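Local coordinates for protein nicastrin (Dictyostelium purpureum, PDB 4R12) that probably serves as an essential subunit of gamma-secretase, the complex that cleaves membrane proteins such as Notch receptors and amyloid precursor protein within the membrane, at residues A[314-319]-A[386-391]; A[352-357]-A[394-399]. All coordinates share one frame; numbering follows the deposited sequence.

How the interactions relate
Both interactions lie in the large lobe of nicastrin, and their centres are about 15 Å apart. Each is partly buried, and each is apolar with no hydrogen bond between its segments. Interaction 1 joins two aromatic rings where a glycan-bearing turn meets helix 385-389. Its outer side carries charged and sugar groups. Interaction 2 has no aromatic ring. It sets small branched side chains and a proline between helix 352-362 and strand 397-401. The two are linked through neighbouring elements. Helix 385-389 precedes strand 397-401 in the chain, and L389 CD2 lies 4.0 Å from V397 CG2. The carbonyl O of I319, where strand 319-325 starts, also touches I395 CG2.

Interaction 1: A[314-319]-A[386-391]; sequences INFTKI and MSFLKK. With NAG (2-acetamido-2-deoxy-beta-D-glucopyranose), chain B.
F316 reaches from the loop at 314-319 to F388 on helix 385-389. The contact belongs to the alpha/beta large lobe of nicastrin, which is related to the zinc exopeptidases. The loop holds an Asx turn at N315 and a short 3-10 segment, and links helix 309-313 to strand 319-325. CG of F316 is anti to the backbone N (chi1 -179°), which directs the ring toward the helix. Its CE1 lies 3.8 Å from CD2 of F388. The two ring planes are nearly parallel but displaced, so the rings meet at these rim atoms without lying over each other. On the inner side I319 adds a looser touch, with CD1 4.3 Å from F388 CE2. F388 is buried here. Its ring also packs on L216 and M218 of strand 214-220 and on I282 of helix 276-287, so this is the buried, closely surrounded part of the contact.

The other side is open. F316 is partly exposed, and K391 touches the far end of its ring. CB of K391 is 3.8 Å from F316 CZ, while the chain bends at chi2 and takes the amino group away. Behind the aromatic pair the loop bears the sugar. N315 begins an N-F-T sequon. Its side chain closes the Asx turn by accepting the backbone N-H of T317. That donor sits above the carbonyl plane, 36° out of it, and the bond is bent. T317 N is 3.0 Å from N315 OD1. The covalent glycan bond runs from N315 ND2 to NAG C1, 1.4 Å.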
loop_
_atom_site.group_PDB
_atom_site.type_symbol
_atom_site.label_atom_id
_atom_site.label_comp_id
_atom_site.label_asym_id
_atom_site.label_seq_id
_atom_site.Cartn_x
_atom_site.Cartn_y
_atom_site.Cartn_z
ATOM N N ILE A 314 6.336 -23.461 -8.167
ATOM C CA ILE A 314 7.061 -22.348 -8.755
ATOM C C ILE A 314 8.559 -22.579 -8.713
ATOM O O ILE A 314 9.174 -22.733 -7.656
ATOM C CB ILE A 314 6.715 -20.999 -8.073
ATOM C CG1 ILE A 314 5.229 -20.679 -8.279
ATOM C CG2 ILE A 314 7.555 -19.860 -8.669
ATOM C CD1 ILE A 314 4.783 -19.398 -7.608
ATOM N N ASN A 315 9.166 -22.664 -9.884
ATOM C CA ASN A 315 10.610 -22.739 -10.048
ATOM C C ASN A 315 11.134 -21.379 -10.437
ATOM O O ASN A 315 10.799 -20.894 -11.457
ATOM C CB ASN A 315 10.941 -23.767 -11.117
ATOM C CG ASN A 315 12.425 -23.940 -11.346
ATOM O OD1 ASN A 315 13.212 -23.103 -11.008
ATOM N ND2 ASN A 315 12.787 -25.041 -11.946
ATOM N N PHE A 316 11.935 -20.767 -9.591
ATOM C CA PHE A 316 12.427 -19.438 -9.836
ATOM C C PHE A 316 13.008 -19.289 -11.214
ATOM O O PHE A 316 12.751 -18.346 -11.884
ATOM C CB PHE A 316 13.462 -19.022 -8.804
ATOM C CG PHE A 316 13.985 -17.632 -8.989
ATOM C CD1 PHE A 316 13.344 -16.572 -8.447
ATOM C CD2 PHE A 316 15.128 -17.398 -9.689
ATOM C CE1 PHE A 316 13.811 -15.301 -8.605
ATOM C CE2 PHE A 316 15.619 -16.143 -9.843
ATOM C CZ PHE A 316 14.957 -15.083 -9.302
ATOM N N THR A 317 13.781 -20.266 -11.627
ATOM C CA THR A 317 14.473 -20.177 -12.886
ATOM C C THR A 317 13.566 -20.280 -14.093
ATOM O O THR A 317 13.957 -19.891 -15.144
ATOM C CB THR A 317 15.645 -21.162 -12.972
ATOM O OG1 THR A 317 15.147 -22.477 -13.016
ATOM C CG2 THR A 317 16.507 -21.031 -11.789
ATOM N N LYS A 318 12.354 -20.784 -13.924
ATOM C CA LYS A 318 11.366 -20.770 -14.990
ATOM C C LYS A 318 10.701 -19.422 -15.229
ATOM O O LYS A 318 10.026 -19.253 -16.214
ATOM C CB LYS A 318 10.279 -21.769 -14.746
ATOM C CG LYS A 318 10.675 -23.204 -14.859
ATOM C CD LYS A 318 11.090 -23.606 -16.244
ATOM C CE LYS A 318 11.673 -25.004 -16.190
ATOM N NZ LYS A 318 11.509 -25.763 -17.436
ATOM N N ILE A 319 10.869 -18.483 -14.317
ATOM C CA ILE A 319 10.351 -17.133 -14.561
ATOM C C ILE A 319 11.155 -16.503 -15.704
ATOM O O ILE A 319 12.374 -16.315 -15.609
ATOM C CB ILE A 319 10.406 -16.261 -13.289
ATOM C CG1 ILE A 319 9.594 -16.917 -12.170
ATOM C CG2 ILE A 319 9.866 -14.863 -13.562
ATOM C CD1 ILE A 319 9.834 -16.304 -10.795
ATOM N N MET A 386 13.263 -4.720 -8.629
ATOM C CA MET A 386 14.592 -4.654 -8.042
ATOM C C MET A 386 14.944 -5.894 -7.216
ATOM O O MET A 386 16.114 -6.301 -7.164
ATOM C CB MET A 386 14.725 -3.405 -7.175
ATOM C CG MET A 386 14.783 -2.116 -7.972
ATOM S SD MET A 386 14.918 -0.665 -6.904
ATOM C CE MET A 386 15.477 0.558 -8.082
ATOM N N SER A 387 13.950 -6.498 -6.573
ATOM C CA SER A 387 14.216 -7.681 -5.764
ATOM C C SER A 387 14.635 -8.844 -6.649
ATOM O O SER A 387 15.513 -9.626 -6.283
ATOM C CB SER A 387 12.990 -8.059 -4.929
ATOM O OG SER A 387 12.645 -7.000 -4.058
ATOM N N PHE A 388 14.012 -8.965 -7.819
ATOM C CA PHE A 388 14.372 -10.041 -8.743
ATOM C C PHE A 388 15.711 -9.777 -9.432
ATOM O O PHE A 388 16.496 -10.700 -9.650
ATOM C CB PHE A 388 13.260 -10.250 -9.784
ATOM C CG PHE A 388 11.989 -10.786 -9.192
ATOM C CD1 PHE A 388 11.094 -9.941 -8.567
ATOM C CD2 PHE A 388 11.707 -12.144 -9.231
ATOM C CE1 PHE A 388 9.930 -10.433 -8.002
ATOM C CE2 PHE A 388 10.543 -12.642 -8.667
ATOM C CZ PHE A 388 9.660 -11.783 -8.043
ATOM N N LEU A 389 15.980 -8.518 -9.759
ATOM C CA LEU A 389 17.224 -8.175 -10.465
ATOM C C LEU A 389 18.477 -8.348 -9.607
ATOM O O LEU A 389 19.599 -8.420 -10.127
ATOM C CB LEU A 389 17.140 -6.743 -10.985
ATOM C CG LEU A 389 16.150 -6.605 -12.140
ATOM C CD1 LEU A 389 15.674 -5.167 -12.275
ATOM C CD2 LEU A 389 16.790 -7.108 -13.432
ATOM N N LYS A 390 18.289 -8.409 -8.292
ATOM C CA LYS A 390 19.384 -8.755 -7.390
ATOM C C LYS A 390 19.798 -10.205 -7.575
ATOM O O LYS A 390 20.911 -10.587 -7.234
ATOM C CB LYS A 390 18.987 -8.524 -5.935
ATOM C CG LYS A 390 18.769 -7.076 -5.553
ATOM C CD LYS A 390 18.215 -6.975 -4.131
ATOM C CE LYS A 390 17.824 -5.539 -3.797
ATOM N NZ LYS A 390 17.312 -5.377 -2.399
ATOM N N LYS A 391 18.891 -11.015 -8.105
ATOM C CA LYS A 391 19.142 -12.444 -8.249
ATOM C C LYS A 391 19.464 -12.840 -9.679
ATOM O O LYS A 391 20.303 -13.711 -9.913
ATOM C CB LYS A 391 17.939 -13.252 -7.760
ATOM C CG LYS A 391 17.595 -13.004 -6.312
ATOM C CD LYS A 391 18.746 -13.360 -5.375
ATOM C CE LYS A 391 18.259 -13.287 -3.928
ATOM N NZ LYS A 391 19.296 -13.645 -2.929
HETATM C C1 NAG B . 14.044 -25.205 -12.628
HETATM C C2 NAG B . 14.420 -26.658 -12.528
HETATM C C3 NAG B . 15.649 -27.015 -13.331
HETATM C C4 NAG B . 15.870 -26.209 -14.585
HETATM C C5 NAG B . 15.288 -24.813 -14.519
HETATM C C6 NAG B . 15.229 -24.132 -15.855
HETATM C C7 NAG B . 14.202 -28.048 -10.617
HETATM C C8 NAG B . 14.243 -28.070 -9.131
HETATM N N2 NAG B . 14.723 -26.986 -11.172
HETATM O O3 NAG B . 15.595 -28.388 -13.685
HETATM O O4 NAG B . 17.264 -26.067 -14.521
HETATM O O5 NAG B . 13.989 -24.889 -13.992
HETATM O O6 NAG B . 14.429 -24.885 -16.736
HETATM O O7 NAG B . 13.732 -28.938 -11.254
#

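Interaction 2: A[352-357]-A[394-399]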
loop_
_atom_site.group_PDB
_atom_site.type_symbol
_atom_site.label_atom_id
_atom_site.label_comp_id
_atom_site.label_asym_id
_atom_site.label_seq_id
_atom_site.Cartn_x
_atom_site.Cartn_y
_atom_site.Cartn_z
ATOM N N SER A 352 13.441 -5.541 -25.782
ATOM C CA SER A 352 12.775 -4.875 -26.901
ATOM C C SER A 352 11.741 -5.791 -27.537
ATOM O O SER A 352 10.752 -5.307 -28.067
ATOM C CB SER A 352 13.785 -4.390 -27.950
ATOM O OG SER A 352 14.566 -5.457 -28.451
ATOM N N SER A 353 11.960 -7.107 -27.460
ATOM C CA SER A 353 10.975 -8.082 -27.944
ATOM C C SER A 353 9.635 -7.899 -27.256
ATOM O O SER A 353 8.577 -7.969 -27.889
ATOM C CB SER A 353 11.454 -9.514 -27.708
ATOM O OG SER A 353 12.447 -9.861 -28.646
ATOM N N VAL A 354 9.710 -7.681 -25.947
ATOM C CA VAL A 354 8.543 -7.498 -25.100
ATOM C C VAL A 354 7.933 -6.108 -25.258
ATOM O O VAL A 354 6.733 -5.990 -25.468
ATOM C CB VAL A 354 8.905 -7.754 -23.627
ATOM C CG1 VAL A 354 7.701 -7.545 -22.710
ATOM C CG2 VAL A 354 9.475 -9.166 -23.481
ATOM N N THR A 355 8.742 -5.052 -25.192
ATOM C CA THR A 355 8.178 -3.706 -25.338
ATOM C C THR A 355 7.611 -3.456 -26.745
ATOM O O THR A 355 6.666 -2.668 -26.901
ATOM C CB THR A 355 9.210 -2.599 -25.017
ATOM O OG1 THR A 355 10.324 -2.697 -25.903
ATOM C CG2 THR A 355 9.694 -2.698 -23.555
ATOM N N ASP A 356 8.168 -4.112 -27.763
ATOM C CA ASP A 356 7.604 -3.972 -29.113
ATOM C C ASP A 356 6.132 -4.418 -29.135
ATOM O O ASP A 356 5.295 -3.785 -29.778
ATOM C CB ASP A 356 8.412 -4.771 -30.146
ATOM C CG ASP A 356 9.714 -4.070 -30.560
ATOM O OD1 ASP A 356 10.019 -2.966 -30.041
ATOM O OD2 ASP A 356 10.438 -4.637 -31.400
ATOM N N ILE A 357 5.813 -5.485 -28.409
ATOM C CA ILE A 357 4.436 -5.981 -28.367
ATOM C C ILE A 357 3.518 -4.992 -27.641
ATOM O O ILE A 357 2.382 -4.743 -28.073
ATOM C CB ILE A 357 4.371 -7.373 -27.701
ATOM C CG1 ILE A 357 5.161 -8.377 -28.542
ATOM C CG2 ILE A 357 2.930 -7.839 -27.563
ATOM C CD1 ILE A 357 5.671 -9.561 -27.763
ATOM N N LYS A 394 19.037 -12.338 -16.344
ATOM C CA LYS A 394 18.891 -13.212 -17.508
ATOM C C LYS A 394 17.566 -13.066 -18.259
ATOM O O LYS A 394 17.386 -13.654 -19.329
ATOM C CB LYS A 394 19.044 -14.672 -17.078
ATOM C CG LYS A 394 20.454 -15.225 -17.133
ATOM C CD LYS A 394 21.426 -14.421 -16.293
ATOM C CE LYS A 394 22.826 -15.015 -16.378
ATOM N NZ LYS A 394 23.848 -14.129 -15.758
ATOM N N ILE A 395 16.637 -12.296 -17.701
ATOM C CA ILE A 395 15.288 -12.239 -18.250
ATOM C C ILE A 395 14.797 -10.807 -18.437
ATOM O O ILE A 395 15.241 -9.903 -17.737
ATOM C CB ILE A 395 14.294 -12.993 -17.349
ATOM C CG1 ILE A 395 14.284 -12.387 -15.948
ATOM C CG2 ILE A 395 14.654 -14.474 -17.274
ATOM C CD1 ILE A 395 13.134 -12.862 -15.113
ATOM N N PRO A 396 13.879 -10.597 -19.393
ATOM C CA PRO A 396 13.377 -9.240 -19.619
ATOM C C PRO A 396 12.480 -8.753 -18.475
ATOM O O PRO A 396 11.566 -9.458 -18.036
ATOM C CB PRO A 396 12.594 -9.372 -20.928
ATOM C CG PRO A 396 12.207 -10.814 -20.990
ATOM C CD PRO A 396 13.341 -11.559 -20.374
ATOM N N VAL A 397 12.770 -7.548 -18.004
ATOM C CA VAL A 397 12.000 -6.908 -16.957
ATOM C C VAL A 397 11.489 -5.575 -17.481
ATOM O O VAL A 397 12.261 -4.770 -18.000
ATOM C CB VAL A 397 12.841 -6.686 -15.693
ATOM C CG1 VAL A 397 12.057 -5.875 -14.667
ATOM C CG2 VAL A 397 13.297 -8.025 -15.102
ATOM N N VAL A 398 10.182 -5.372 -17.387
ATOM C CA VAL A 398 9.563 -4.138 -17.835
ATOM C C VAL A 398 8.754 -3.550 -16.699
ATOM O O VAL A 398 7.771 -4.149 -16.251
ATOM C CB VAL A 398 8.647 -4.349 -19.048
ATOM C CG1 VAL A 398 8.041 -3.018 -19.478
ATOM C CG2 VAL A 398 9.420 -5.005 -20.215
ATOM N N VAL A 399 9.192 -2.394 -16.222
ATOM C CA VAL A 399 8.447 -1.654 -15.222
ATOM C C VAL A 399 7.668 -0.555 -15.942
ATOM O O VAL A 399 8.247 0.297 -16.607
ATOM C CB VAL A 399 9.378 -1.060 -14.147
ATOM C CG1 VAL A 399 8.581 -0.339 -13.077
ATOM C CG2 VAL A 399 10.235 -2.168 -13.523
#
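The ring of P396 meets V354 at its CB-CG edge, and neither ring face takes part in the contact with 352-357. This is a helix packed on a sheet, in the alpha/beta large lobe that resembles zinc exopeptidases. The methyl CG2 of V354 lies close to the mean plane of the proline ring. It is 4.0 Å from P396 CB and equally near P396 CG. The ring also touches T321 of strand 319-325.

V354 is the central side chain. It has CG1 anti to the backbone N (chi1 179°), which spreads its two methyls along the strand. CG2 goes to P396, and CG1 goes to V398, two residues further on. V354 and V398 run past each other in opposite directions, with 4.0 Å between V354 CG1 and V398 CG2. Both are buried. I323 and F437 also pack on V354, and L344 packs on V398.

The strand alternates. P396 and V398 face helix 352-362, while V397 points away and touches helix 385-389, so helices cover both faces of the sheet here. Strand 397-401 pairs in parallel with strand 319-325 and antiparallel with strand 339-347.

T355 lies at the margin and is partly exposed. Its hydroxyl makes a weak hydrogen bond to T351 O, just before the helix, and its methyl CG2 meets the strand. V398 CG2 thus has two neighbours on the helix: V354 CG1 and, 4.1 Å away, T355 CG2.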